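Local atomic coordinates of bacteriohemerythrin (Methylococcus capsulatus, PDB entry 4XPX), a protein that binds oxygen reversibly at a site with two iron atoms and may store it or deliver it to oxygen-requiring enzymes. Residues 86-89 against 90-94; 99-102 against 103-107; 39-42 against 43-47; 119-122 against 123-126; 60-63 against 64-67. One frame throughout, in Å; residues are numbered along the deposited sequence.

Contact 1 of 5, residues 86-89 against 90-94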
loop_
_atom_site.group_PDB
_atom_site.type_symbol
_atom_site.label_atom_id
_atom_site.label_comp_id
_atom_site.label_asym_id
_atom_site.label_seq_id
_atom_site.Cartn_x
_atom_site.Cartn_y
_atom_site.Cartn_z
ATOM N N VAL A 86 10.868 2.979 -2.685
ATOM C CA VAL A 86 11.359 1.746 -2.024
ATOM C C VAL A 86 10.857 0.549 -2.829
ATOM O O VAL A 86 11.631 -0.423 -3.048
ATOM C CB VAL A 86 10.833 1.723 -0.590
ATOM C CG1 VAL A 86 11.049 0.354 0.050
ATOM C CG2 VAL A 86 11.501 2.803 0.237
ATOM N N CYS A 87 9.587 0.547 -3.206
ATOM C CA CYS A 87 9.003 -0.565 -3.949
ATOM C C CYS A 87 9.663 -0.740 -5.332
ATOM O O CYS A 87 9.949 -1.932 -5.736
ATOM C CB CYS A 87 7.500 -0.467 -4.017
ATOM S SG CYS A 87 6.700 -0.737 -2.487
ATOM N N ALA A 88 9.876 0.326 -6.053
ATOM C CA ALA A 88 10.548 0.228 -7.329
ATOM C C ALA A 88 11.912 -0.289 -7.222
ATOM O O ALA A 88 12.373 -1.097 -8.059
ATOM C CB ALA A 88 10.478 1.604 -8.010
ATOM N N ASP A 89 12.651 0.111 -6.196
ATOM C CA ASP A 89 13.998 -0.376 -5.951
ATOM C C ASP A 89 13.983 -1.838 -5.615
ATOM O O ASP A 89 14.868 -2.611 -6.112
ATOM C CB ASP A 89 14.660 0.434 -4.859
ATOM C CG ASP A 89 16.041 -0.037 -4.505
ATOM O OD1 ASP A 89 16.940 0.117 -5.376
ATOM O OD2 ASP A 89 16.278 -0.659 -3.411
ATOM N N LEU A 90 13.041 -2.282 -4.819
ATOM C CA LEU A 90 12.901 -3.686 -4.515
ATOM C C LEU A 90 12.590 -4.442 -5.797
ATOM O O LEU A 90 13.213 -5.540 -5.993
ATOM C CB LEU A 90 11.749 -3.875 -3.517
ATOM C CG LEU A 90 11.324 -5.281 -3.335
ATOM C CD1 LEU A 90 12.448 -6.042 -2.696
ATOM C CD2 LEU A 90 10.120 -5.284 -2.387
ATOM N N GLN A 91 11.694 -3.981 -6.622
ATOM C CA GLN A 91 11.423 -4.675 -7.867
ATOM C C GLN A 91 12.669 -4.753 -8.712
ATOM O O GLN A 91 12.937 -5.841 -9.348
ATOM C CB GLN A 91 10.318 -3.983 -8.663
ATOM C CG GLN A 91 8.919 -4.230 -8.074
ATOM C CD GLN A 91 7.896 -3.518 -8.886
ATOM O OE1 GLN A 91 7.977 -2.255 -8.972
ATOM N NE2 GLN A 91 6.920 -4.191 -9.362
ATOM N N LYS A 92 13.425 -3.696 -8.832
ATOM C CA LYS A 92 14.626 -3.725 -9.668
ATOM C C LYS A 92 15.538 -4.813 -9.123
ATOM O O LYS A 92 16.081 -5.639 -9.924
ATOM C CB LYS A 92 15.289 -2.369 -9.665
ATOM C CG LYS A 92 14.452 -1.335 -10.588
ATOM C CD LYS A 92 14.906 0.111 -10.310
ATOM C CE LYS A 92 13.854 1.014 -10.808
ATOM N NZ LYS A 92 14.325 2.439 -10.330
ATOM N N LYS A 93 15.811 -4.831 -7.875
ATOM C CA LYS A 93 16.745 -5.810 -7.304
ATOM C C LYS A 93 16.177 -7.210 -7.370
ATOM O O LYS A 93 16.947 -8.170 -7.749
ATOM C CB LYS A 93 17.159 -5.453 -5.877
ATOM C CG LYS A 93 17.976 -4.225 -5.817
ATOM C CD LYS A 93 18.011 -3.731 -4.398
ATOM C CE LYS A 93 19.119 -2.749 -4.032
ATOM N NZ LYS A 93 19.235 -1.608 -4.987
ATOM N N PHE A 94 14.892 -7.416 -7.111
ATOM C CA PHE A 94 14.308 -8.734 -7.158
ATOM C C PHE A 94 14.377 -9.284 -8.611
ATOM O O PHE A 94 14.782 -10.436 -8.829
ATOM C CB PHE A 94 12.858 -8.676 -6.672
ATOM C CG PHE A 94 12.161 -9.990 -6.847
ATOM C CD1 PHE A 94 12.294 -11.015 -5.931
ATOM C CD2 PHE A 94 11.394 -10.236 -7.968
ATOM C CE1 PHE A 94 11.651 -12.189 -6.121
ATOM C CE2 PHE A 94 10.770 -11.445 -8.201
ATOM C CZ PHE A 94 10.913 -12.430 -7.208
#
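Asp-89 sets its CG anti to the backbone N (chi1 178°), while Lys-93 runs back along the helix and turns at its last torsion (chi4 50°). Together these settings bring NZ of Lys-93 to OD1 of Asp-89, 2.9 Å away. The pair is a salt bridge. NZ uses the syn lone pair of OD1, on the side of OD2. The two side chains cross obliquely, and the lysine CE lies 3.6 Å from Asp-89 OD2. The bridge spans one turn near the end of helix 73-95, one of the long helices of the hemerythrin four-helix bundle. Backbone bonds of the same spacing run beside it, such as Gln-91 N to Cys-87 O at 2.8 Å. Lys-92 follows another line. Its CG passes 3.3 Å from Ala-88 O, and its CE lies 4.4 Å from Ala-88 CB. Gln-91 rests its CG on Cys-87 O at 3.4 Å, but its amide NE2 is used elsewhere, in a hydrogen bond to Asp-48 OD1. Leu-90 and Cys-87 turn to helix 40-67, where Leu-90 touches Leu-47 and Cys-87 touches Ile-51. Both lysines lie at the exposed surface.

Contact 2 of 5, residues 99-102 against 103-107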
loop_
_atom_site.group_PDB
_atom_site.type_symbol
_atom_site.label_atom_id
_atom_site.label_comp_id
_atom_site.label_asym_id
_atom_site.label_seq_id
_atom_site.Cartn_x
_atom_site.Cartn_y
_atom_site.Cartn_z
ATOM N N ALA A 99 18.136 -9.547 -4.955
ATOM C CA ALA A 99 17.472 -9.558 -3.626
ATOM C C ALA A 99 16.345 -10.513 -3.698
ATOM O O ALA A 99 15.783 -10.751 -4.713
ATOM C CB ALA A 99 16.966 -8.159 -3.330
ATOM N N GLU A 100 15.979 -11.044 -2.520
ATOM C CA GLU A 100 14.864 -11.945 -2.388
ATOM C C GLU A 100 13.712 -11.216 -1.730
ATOM O O GLU A 100 13.936 -10.199 -1.041
ATOM C CB GLU A 100 15.196 -13.157 -1.548
ATOM C CG GLU A 100 16.319 -14.037 -2.136
ATOM C CD GLU A 100 16.072 -14.441 -3.585
ATOM O OE1 GLU A 100 14.953 -14.499 -4.165
ATOM O OE2 GLU A 100 17.081 -14.628 -4.310
ATOM N N VAL A 101 12.521 -11.678 -1.976
ATOM C CA VAL A 101 11.346 -11.236 -1.257
ATOM C C VAL A 101 11.012 -12.320 -0.249
ATOM O O VAL A 101 10.926 -13.502 -0.617
ATOM C CB VAL A 101 10.234 -10.946 -2.257
ATOM C CG1 VAL A 101 8.913 -10.852 -1.568
ATOM C CG2 VAL A 101 10.642 -9.612 -3.011
ATOM N N ASN A 102 10.795 -11.925 1.008
ATOM C CA ASN A 102 10.500 -12.876 2.077
ATOM C C ASN A 102 9.493 -12.226 3.004
ATOM O O ASN A 102 8.948 -11.147 2.696
ATOM C CB ASN A 102 11.773 -13.333 2.705
ATOM C CG ASN A 102 12.538 -12.196 3.280
ATOM O OD1 ASN A 102 11.974 -11.219 3.804
ATOM N ND2 ASN A 102 13.882 -12.256 3.199
ATOM N N GLN A 103 9.178 -12.876 4.103
ATOM C CA GLN A 103 8.149 -12.372 4.985
ATOM C C GLN A 103 8.608 -11.078 5.723
ATOM O O GLN A 103 7.749 -10.390 6.327
ATOM C CB GLN A 103 7.623 -13.389 5.959
ATOM C CG GLN A 103 6.811 -14.448 5.239
ATOM C CD GLN A 103 6.012 -15.355 6.152
ATOM O OE1 GLN A 103 6.364 -15.532 7.349
ATOM N NE2 GLN A 103 4.952 -15.925 5.628
ATOM N N ASP A 104 9.926 -10.745 5.715
ATOM C CA ASP A 104 10.253 -9.400 6.190
ATOM C C ASP A 104 9.838 -8.347 5.203
ATOM O O ASP A 104 9.508 -7.208 5.618
ATOM C CB ASP A 104 11.756 -9.263 6.420
ATOM C CG ASP A 104 12.244 -10.005 7.602
ATOM O OD1 ASP A 104 11.596 -10.849 8.168
ATOM O OD2 ASP A 104 13.368 -9.610 8.036
ATOM N N THR A 105 9.786 -8.670 3.909
ATOM C CA THR A 105 9.333 -7.710 2.945
ATOM C C THR A 105 7.868 -7.377 3.179
ATOM O O THR A 105 7.441 -6.198 3.203
ATOM C CB THR A 105 9.456 -8.288 1.497
ATOM O OG1 THR A 105 10.719 -8.960 1.347
ATOM C CG2 THR A 105 9.209 -7.178 0.493
ATOM N N THR A 106 7.035 -8.432 3.343
ATOM C CA THR A 106 5.598 -8.210 3.589
ATOM C C THR A 106 5.347 -7.622 4.937
ATOM O O THR A 106 4.439 -6.754 5.040
ATOM C CB THR A 106 4.848 -9.503 3.350
ATOM O OG1 THR A 106 5.527 -10.557 3.975
ATOM C CG2 THR A 106 4.696 -9.774 1.870
ATOM N N ARG A 107 6.114 -7.968 5.983
ATOM C CA ARG A 107 5.928 -7.244 7.253
ATOM C C ARG A 107 6.308 -5.798 7.145
ATOM O O ARG A 107 5.669 -4.955 7.833
ATOM C CB ARG A 107 6.668 -7.923 8.388
ATOM C CG ARG A 107 5.998 -9.142 8.947
ATOM C CD ARG A 107 6.676 -9.653 10.192
ATOM N NE ARG A 107 7.956 -10.255 9.868
ATOM C CZ ARG A 107 8.055 -11.629 9.650
ATOM N NH1 ARG A 107 7.102 -12.394 9.782
ATOM N NH2 ARG A 107 9.230 -12.099 9.279
#
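A capping box built by Asn-102 and Thr-105 starts helix 103-121. Asn-102 is the N-cap. Its backbone N donates to OG1 of Thr-105 at 3.0 Å, and the bond is nearly straight (169°). In return OD1 of Asn-102 faces the first turn. Asp-104 N donates weakly to Asn-102 OD1 at 2.8 Å. Thr-105 N makes a longer weak bond to Asn-102 OD1 at 3.4 Å. Asn-102 holds CG in the crowded position between its backbone N and carbonyl carbon (chi1 60°), which turns OD1 over these amides. Thr-105 N also donates to Asn-102 O at 2.9 Å, from well above the carbonyl plane. Val-101 crosses Thr-105 at about a right angle, with CG1 3.9 Å from OG1. One turn on, Arg-107 NH2 makes a salt bridge to OD1 of Asp-104, 2.9 Å away. That oxygen sits at the edge of the guanidinium, in its plane, while Gln-103 O lies over one face. Two polar side chains tie this turn to helix 15-34: Gln-103 NE2 bonds His-32 O, and Thr-106 OG1 bonds His-32 ND1. Val-101 packs against Phe-94 of helix 73-95, and Thr-105 against Leu-90 of the same helix.

Contact 3 of 5, residues 39-42 against 43-47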
loop_
_atom_site.group_PDB
_atom_site.type_symbol
_atom_site.label_atom_id
_atom_site.label_comp_id
_atom_site.label_asym_id
_atom_site.label_seq_id
_atom_site.Cartn_x
_atom_site.Cartn_y
_atom_site.Cartn_z
ATOM N N ASN A 39 8.825 -20.522 -4.299
ATOM C CA ASN A 39 8.251 -20.424 -5.631
ATOM C C ASN A 39 8.511 -19.013 -6.144
ATOM O O ASN A 39 7.631 -18.124 -6.029
ATOM C CB ASN A 39 6.785 -20.729 -5.578
ATOM C CG ASN A 39 6.513 -22.155 -5.097
ATOM O OD1 ASN A 39 7.310 -23.079 -5.337
ATOM N ND2 ASN A 39 5.443 -22.318 -4.321
ATOM N N ARG A 40 9.678 -18.757 -6.651
ATOM C CA ARG A 40 10.134 -17.410 -6.951
ATOM C C ARG A 40 9.321 -16.758 -8.040
ATOM O O ARG A 40 9.003 -15.540 -7.970
ATOM C CB ARG A 40 11.626 -17.359 -7.234
ATOM C CG ARG A 40 12.212 -15.986 -7.003
ATOM C CD ARG A 40 13.717 -15.942 -7.308
ATOM N NE ARG A 40 14.372 -14.759 -6.865
ATOM C CZ ARG A 40 14.506 -13.677 -7.584
ATOM N NH1 ARG A 40 14.019 -13.505 -8.779
ATOM N NH2 ARG A 40 15.118 -12.645 -7.061
ATOM N N SER A 41 8.924 -17.486 -9.043
ATOM C CA SER A 41 8.058 -16.932 -10.088
ATOM C C SER A 41 6.707 -16.502 -9.524
ATOM O O SER A 41 6.192 -15.376 -9.899
ATOM C CB SER A 41 7.785 -17.946 -11.216
ATOM O OG SER A 41 6.915 -17.509 -12.239
ATOM N N GLU A 42 6.134 -17.268 -8.652
ATOM C CA GLU A 42 4.868 -16.862 -8.017
ATOM C C GLU A 42 5.055 -15.680 -7.100
ATOM O O GLU A 42 4.161 -14.765 -7.082
ATOM C CB GLU A 42 4.283 -18.034 -7.194
ATOM C CG GLU A 42 3.953 -19.295 -8.091
ATOM C CD GLU A 42 3.631 -20.541 -7.260
ATOM O OE1 GLU A 42 2.876 -20.372 -6.225
ATOM O OE2 GLU A 42 4.137 -21.664 -7.664
ATOM N N ILE A 43 6.153 -15.627 -6.364
ATOM C CA ILE A 43 6.444 -14.452 -5.583
ATOM C C ILE A 43 6.498 -13.235 -6.469
ATOM O O ILE A 43 5.887 -12.157 -6.143
ATOM C CB ILE A 43 7.764 -14.627 -4.798
ATOM C CG1 ILE A 43 7.598 -15.721 -3.715
ATOM C CG2 ILE A 43 8.238 -13.311 -4.194
ATOM C CD1 ILE A 43 8.895 -16.194 -3.069
ATOM N N GLY A 44 7.219 -13.303 -7.575
ATOM C CA GLY A 44 7.338 -12.162 -8.445
ATOM C C GLY A 44 6.050 -11.680 -9.045
ATOM O O GLY A 44 5.822 -10.441 -9.144
ATOM N N LYS A 45 5.216 -12.577 -9.448
ATOM C CA LYS A 45 3.927 -12.205 -10.046
ATOM C C LYS A 45 3.101 -11.486 -9.012
ATOM O O LYS A 45 2.418 -10.443 -9.335
ATOM C CB LYS A 45 3.152 -13.416 -10.555
ATOM C CG LYS A 45 3.733 -14.083 -11.772
ATOM C CD LYS A 45 2.815 -15.198 -12.278
ATOM C CE LYS A 45 3.566 -16.043 -13.318
ATOM N NZ LYS A 45 3.939 -15.335 -14.577
ATOM N N GLN A 46 3.040 -11.955 -7.779
ATOM C CA GLN A 46 2.220 -11.365 -6.757
ATOM C C GLN A 46 2.834 -10.030 -6.297
ATOM O O GLN A 46 2.070 -9.042 -6.051
ATOM C CB GLN A 46 2.007 -12.315 -5.593
ATOM C CG GLN A 46 0.988 -11.788 -4.569
ATOM C CD GLN A 46 -0.395 -11.648 -5.140
ATOM O OE1 GLN A 46 -0.777 -12.409 -6.073
ATOM N NE2 GLN A 46 -1.207 -10.755 -4.585
ATOM N N LEU A 47 4.171 -9.951 -6.221
ATOM C CA LEU A 47 4.828 -8.713 -5.886
ATOM C C LEU A 47 4.444 -7.619 -6.907
ATOM O O LEU A 47 4.087 -6.474 -6.542
ATOM C CB LEU A 47 6.351 -8.928 -5.932
ATOM C CG LEU A 47 7.212 -7.695 -5.716
ATOM C CD1 LEU A 47 7.104 -7.196 -4.315
ATOM C CD2 LEU A 47 8.666 -7.965 -6.160
#
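The flat carbonyl group of Asn-39 is met twice by Ile-43. The amide N comes nearly along the C=O axis to Asn-39 O at 2.9 Å, and CG1 comes to the same oxygen at 3.3 Å. The guanidinium of Arg-40 is turned to partners outside this turn. Its NH2 hydrogen-bonds Phe-94 O, its NE makes a salt bridge to Glu-100, and the group makes a cation-pi contact with Phe-94. This is the first turn of helix 40-67 in the four-helix bundle. Asn-39 holds the N-cap position, but its side chain makes no capping bond. Ile-43 is buried. Its CG1 lies beside its own backbone N (chi1 -67°), which directs that branch back over Asn-39 O. Beyond the turn Ile-43 packs on Thr-34, Phe-94 and Val-101. An alanine here would remove CG1, CG2 and CD1, which would probably open a gap beside these three residues and take the hydrocarbon cover off Asn-39 O. Gly-44 N continues the ladder to Arg-40 O at 2.9 Å. Gln-46 sends its NE2 off to Met-27 O. The outer side is formed by Lys-45 and Ser-41. Lys-45 CG passes 3.4 Å from Ser-41 O, and its CE reaches Ser-41 OG at 3.8 Å.

Contact 4 of 5, residues 119-122 against 123-126. With FE2 (Fe (II) ion), chain C; FE2 (Fe (II) ion), chain B.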
loop_
_atom_site.group_PDB
_atom_site.type_symbol
_atom_site.label_atom_id
_atom_site.label_comp_id
_atom_site.label_asym_id
_atom_site.label_seq_id
_atom_site.Cartn_x
_atom_site.Cartn_y
_atom_site.Cartn_z
ATOM N N LYS A 119 -2.681 7.343 10.513
ATOM C CA LYS A 119 -2.032 8.604 10.857
ATOM C C LYS A 119 -1.999 9.598 9.718
ATOM O O LYS A 119 -1.683 10.810 9.956
ATOM C CB LYS A 119 -0.608 8.402 11.419
ATOM C CG LYS A 119 -0.595 7.548 12.616
ATOM C CD LYS A 119 0.539 7.328 13.412
ATOM C CE LYS A 119 0.090 6.335 14.521
ATOM N NZ LYS A 119 0.472 4.898 14.250
ATOM N N VAL A 120 -2.213 9.104 8.490
ATOM C CA VAL A 120 -2.101 9.964 7.321
ATOM C C VAL A 120 -3.410 9.917 6.544
ATOM O O VAL A 120 -4.036 10.952 6.312
ATOM C CB VAL A 120 -0.867 9.579 6.425
ATOM C CG1 VAL A 120 -0.702 10.620 5.322
ATOM C CG2 VAL A 120 0.381 9.469 7.270
ATOM N N ASP A 121 -3.891 8.737 6.138
ATOM C CA ASP A 121 -5.119 8.676 5.370
ATOM C C ASP A 121 -6.330 9.122 6.154
ATOM O O ASP A 121 -7.211 9.808 5.606
ATOM C CB ASP A 121 -5.378 7.266 4.791
ATOM C CG ASP A 121 -4.453 6.879 3.668
ATOM O OD1 ASP A 121 -3.764 7.760 3.107
ATOM O OD2 ASP A 121 -4.454 5.654 3.365
ATOM N N LYS A 122 -6.479 8.740 7.416
ATOM C CA LYS A 122 -7.672 9.135 8.121
ATOM C C LYS A 122 -7.837 10.632 8.096
ATOM O O LYS A 122 -9.004 11.156 8.231
ATOM C CB LYS A 122 -7.705 8.613 9.562
ATOM C CG LYS A 122 -8.094 7.154 9.654
ATOM C CD LYS A 122 -8.186 6.756 11.172
ATOM C CE LYS A 122 -8.458 5.276 11.309
ATOM N NZ LYS A 122 -8.914 5.035 12.729
ATOM N N LEU A 123 -6.770 11.388 8.074
ATOM C CA LEU A 123 -6.853 12.855 8.143
ATOM C C LEU A 123 -7.582 13.431 6.946
ATOM O O LEU A 123 -8.112 14.590 7.066
ATOM C CB LEU A 123 -5.481 13.478 8.225
ATOM C CG LEU A 123 -4.709 13.063 9.471
ATOM C CD1 LEU A 123 -3.346 13.755 9.527
ATOM C CD2 LEU A 123 -5.428 13.300 10.757
ATOM N N TYR A 124 -7.670 12.755 5.794
ATOM C CA TYR A 124 -8.416 13.315 4.686
ATOM C C TYR A 124 -9.906 13.050 4.735
ATOM O O TYR A 124 -10.626 13.484 3.869
ATOM C CB TYR A 124 -7.842 12.920 3.280
ATOM C CG TYR A 124 -7.795 11.448 2.963
ATOM C CD1 TYR A 124 -8.890 10.608 3.107
ATOM C CD2 TYR A 124 -6.628 10.894 2.413
ATOM C CE1 TYR A 124 -8.828 9.258 2.768
ATOM C CE2 TYR A 124 -6.542 9.563 2.122
ATOM C CZ TYR A 124 -7.607 8.730 2.301
ATOM O OH TYR A 124 -7.580 7.372 2.064
ATOM N N GLY A 125 -10.363 12.329 5.753
ATOM C CA GLY A 125 -11.762 11.917 5.753
ATOM C C GLY A 125 -12.720 13.093 5.687
ATOM O O GLY A 125 -13.608 13.082 4.866
ATOM N N PRO A 126 -12.572 14.112 6.577
ATOM C CA PRO A 126 -13.591 15.222 6.515
ATOM C C PRO A 126 -13.583 15.849 5.141
ATOM O O PRO A 126 -14.704 16.213 4.622
ATOM C CB PRO A 126 -13.107 16.133 7.635
ATOM C CG PRO A 126 -12.535 15.196 8.586
ATOM C CD PRO A 126 -11.771 14.170 7.762
HETATM FE FE FE2 C . -4.251 4.786 1.454
HETATM FE FE FE2 B . -2.322 7.653 1.531
HETATM O O HOH W 1 -2.408 5.424 1.088
HETATM O O HOH W 2 -2.595 2.971 1.996
#
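Lys-119 meets Leu-123 through its backbone: its carbonyl O has Leu-123 CD1 3.4 Å away. Val-120 comes next, in a wider pi-type turn near the end of helix 103-121. Its O accepts a weak bond from Leu-123 N at 3.3 Å. Asp-121 is the centre of the contact. Its carboxylate bridges the two iron ions, with OD1 bound to one and OD2 to the other, each at 2.1 Å. Its carbonyl O lies over the centre of the Tyr-124 ring, 3.0 Å above the plane. The same oxygen accepts Tyr-124 N, also at 3.0 Å. The ring gets there because Tyr-124 CG stands between its backbone N and carbonyl carbon (chi1 60°), folding the side chain back on the turn. CE2 of Tyr-124 then comes 3.5 Å from Asp-121 OD1, and the hydroxyl goes on to hydrogen-bond Glu-61 OE2. A phenylalanine in its place would lack the hydroxyl and would probably leave Glu-61 OE2 without this partner. Lys-122 closes the turn, its O accepting Gly-125 N at 3.1 Å. A water oxygen joins both ions. The iron on OD2 is also held by His-21, His-57, Glu-61 and a second, longer-bound water; the iron on OD1 by His-76, His-80, His-116 and Glu-61. Two bridging carboxylates probably offset much of the positive charge of the iron pair, and Tyr-124 ties one to the backbone of the other.

Contact 5 of 5, residues 60-63 against 64-67. With FE2 (Fe (II) ion), chain C; FE2 (Fe (II) ion), chain B.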
loop_
_atom_site.group_PDB
_atom_site.type_symbol
_atom_site.label_atom_id
_atom_site.label_comp_id
_atom_site.label_asym_id
_atom_site.label_seq_id
_atom_site.Cartn_x
_atom_site.Cartn_y
_atom_site.Cartn_z
ATOM N N SER A 60 -5.132 7.470 -6.937
ATOM C CA SER A 60 -6.526 7.747 -6.668
ATOM C C SER A 60 -6.699 8.706 -5.518
ATOM O O SER A 60 -7.477 9.708 -5.610
ATOM C CB SER A 60 -7.257 6.458 -6.341
ATOM O OG SER A 60 -7.229 5.468 -7.371
ATOM N N GLU A 61 -6.003 8.460 -4.412
ATOM C CA GLU A 61 -6.063 9.364 -3.276
ATOM C C GLU A 61 -5.519 10.747 -3.701
ATOM O O GLU A 61 -6.119 11.798 -3.300
ATOM C CB GLU A 61 -5.182 8.889 -2.113
ATOM C CG GLU A 61 -5.751 7.698 -1.353
ATOM C CD GLU A 61 -4.921 7.385 -0.113
ATOM O OE1 GLU A 61 -3.871 7.975 0.053
ATOM O OE2 GLU A 61 -5.417 6.515 0.686
ATOM N N GLU A 62 -4.434 10.796 -4.409
ATOM C CA GLU A 62 -3.808 12.095 -4.747
ATOM C C GLU A 62 -4.706 12.893 -5.632
ATOM O O GLU A 62 -4.804 14.143 -5.446
ATOM C CB GLU A 62 -2.456 11.856 -5.410
ATOM C CG GLU A 62 -1.431 11.355 -4.422
ATOM C CD GLU A 62 -0.216 10.707 -5.052
ATOM O OE1 GLU A 62 0.103 11.027 -6.263
ATOM O OE2 GLU A 62 0.520 9.927 -4.384
ATOM N N THR A 63 -5.348 12.300 -6.609
ATOM C CA THR A 63 -6.235 13.043 -7.492
ATOM C C THR A 63 -7.342 13.635 -6.696
ATOM O O THR A 63 -7.697 14.867 -6.905
ATOM C CB THR A 63 -6.787 12.128 -8.604
ATOM O OG1 THR A 63 -5.711 11.613 -9.404
ATOM C CG2 THR A 63 -7.771 12.854 -9.482
ATOM N N GLU A 64 -7.948 12.912 -5.795
ATOM C CA GLU A 64 -9.034 13.439 -5.005
ATOM C C GLU A 64 -8.568 14.509 -4.053
ATOM O O GLU A 64 -9.240 15.572 -3.931
ATOM C CB GLU A 64 -9.718 12.296 -4.283
ATOM C CG GLU A 64 -10.503 11.325 -5.114
ATOM C CD GLU A 64 -11.467 11.934 -6.079
ATOM O OE1 GLU A 64 -12.284 12.653 -5.532
ATOM O OE2 GLU A 64 -11.374 11.772 -7.343
ATOM N N MET A 65 -7.496 14.291 -3.351
ATOM C CA MET A 65 -6.966 15.303 -2.472
ATOM C C MET A 65 -6.661 16.599 -3.211
ATOM O O MET A 65 -7.018 17.715 -2.715
ATOM C CB MET A 65 -5.682 14.832 -1.778
ATOM C CG MET A 65 -5.929 13.825 -0.659
ATOM S SD MET A 65 -4.400 13.414 0.265
ATOM C CE MET A 65 -3.534 12.301 -0.905
ATOM N N GLN A 66 -6.039 16.439 -4.430
ATOM C CA GLN A 66 -5.589 17.739 -4.939
ATOM C C GLN A 66 -6.774 18.485 -5.539
ATOM O O GLN A 66 -6.893 19.725 -5.361
ATOM C CB GLN A 66 -4.480 17.565 -5.979
ATOM C CG GLN A 66 -3.859 18.870 -6.451
ATOM C CD GLN A 66 -2.658 18.654 -7.346
ATOM O OE1 GLN A 66 -2.221 17.520 -7.550
ATOM N NE2 GLN A 66 -2.117 19.742 -7.887
ATOM N N LYS A 67 -7.733 17.780 -6.120
ATOM C CA LYS A 67 -8.921 18.409 -6.734
ATOM C C LYS A 67 -9.733 19.082 -5.720
ATOM O O LYS A 67 -10.357 20.146 -6.025
ATOM C CB LYS A 67 -9.724 17.303 -7.364
ATOM C CG LYS A 67 -11.039 17.579 -7.835
ATOM C CD LYS A 67 -11.554 16.251 -8.494
ATOM C CE LYS A 67 -12.758 16.530 -9.369
ATOM N NZ LYS A 67 -12.675 17.841 -10.214
HETATM FE FE FE2 C . -4.251 4.786 1.454
HETATM FE FE FE2 B . -2.322 7.653 1.531
HETATM O O HOH W 3 -9.284 9.655 -8.101
HETATM O O HOH W 4 -3.045 14.910 -7.766
HETATM O O HOH W 1 -2.408 5.424 1.088
HETATM O O HOH W 2 -2.595 2.971 1.996
#
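Met-65 and Glu-61 make the tight side of this helical turn. CG of Met-65 lies 3.3 Å from Glu-61 O, beside a nearly straight backbone bond from Met-65 N to that oxygen. A bend at the end of the chain (chi3 -76°) folds the methyl CE of Met-65 back to 4.0 Å from Glu-61 CB. This face is buried, and Met-65 also packs on Phe-73, His-76 and Tyr-70. The outer side is looser and wet. Glu-64 bends at chi2. Its OE2 and Ser-60 O are both acceptors, and one water donates to each at 3.1 Å. A second water donates to Gln-66 OE1 at 2.7 Å and weakly to Glu-62 O. Thr-63 OG1 turns back along the helix to Lys-59 O. Glu-62 OE2 bonds His-80 ND1, a second-shell contact that probably helps to orient this iron ligand. Glu-61 reaches inward with an extended chain. Its OE1 binds one iron and its OE2 the other, each at 2.2 Å. OE2 also has the hydroxyl of Tyr-124. Two bridging carboxylates, Glu-61 and Asp-121, and five histidines inside a four-helix bundle are typical of the hemerythrin diiron site.

How the contacts relate
All five contacts are local, each within a turn or a cap. They follow one another in series, and none nests or crosses. From the N terminus, contact 3 opens helix 40-67 and contact 5 lies at its other end, their centres about 31 Å apart. Contact 1 lies near the end of helix 73-95. Contact 2 ends the following loop and begins helix 103-121, whose far end holds contact 4. The five form two groups. Contacts 1, 2 and 3 touch one another and tie three helix ends to the loop leading into 103-121. Contacts 4 and 5 meet on the opposite side of the chain's centre from contacts 2 and 3, and share both irons and two waters.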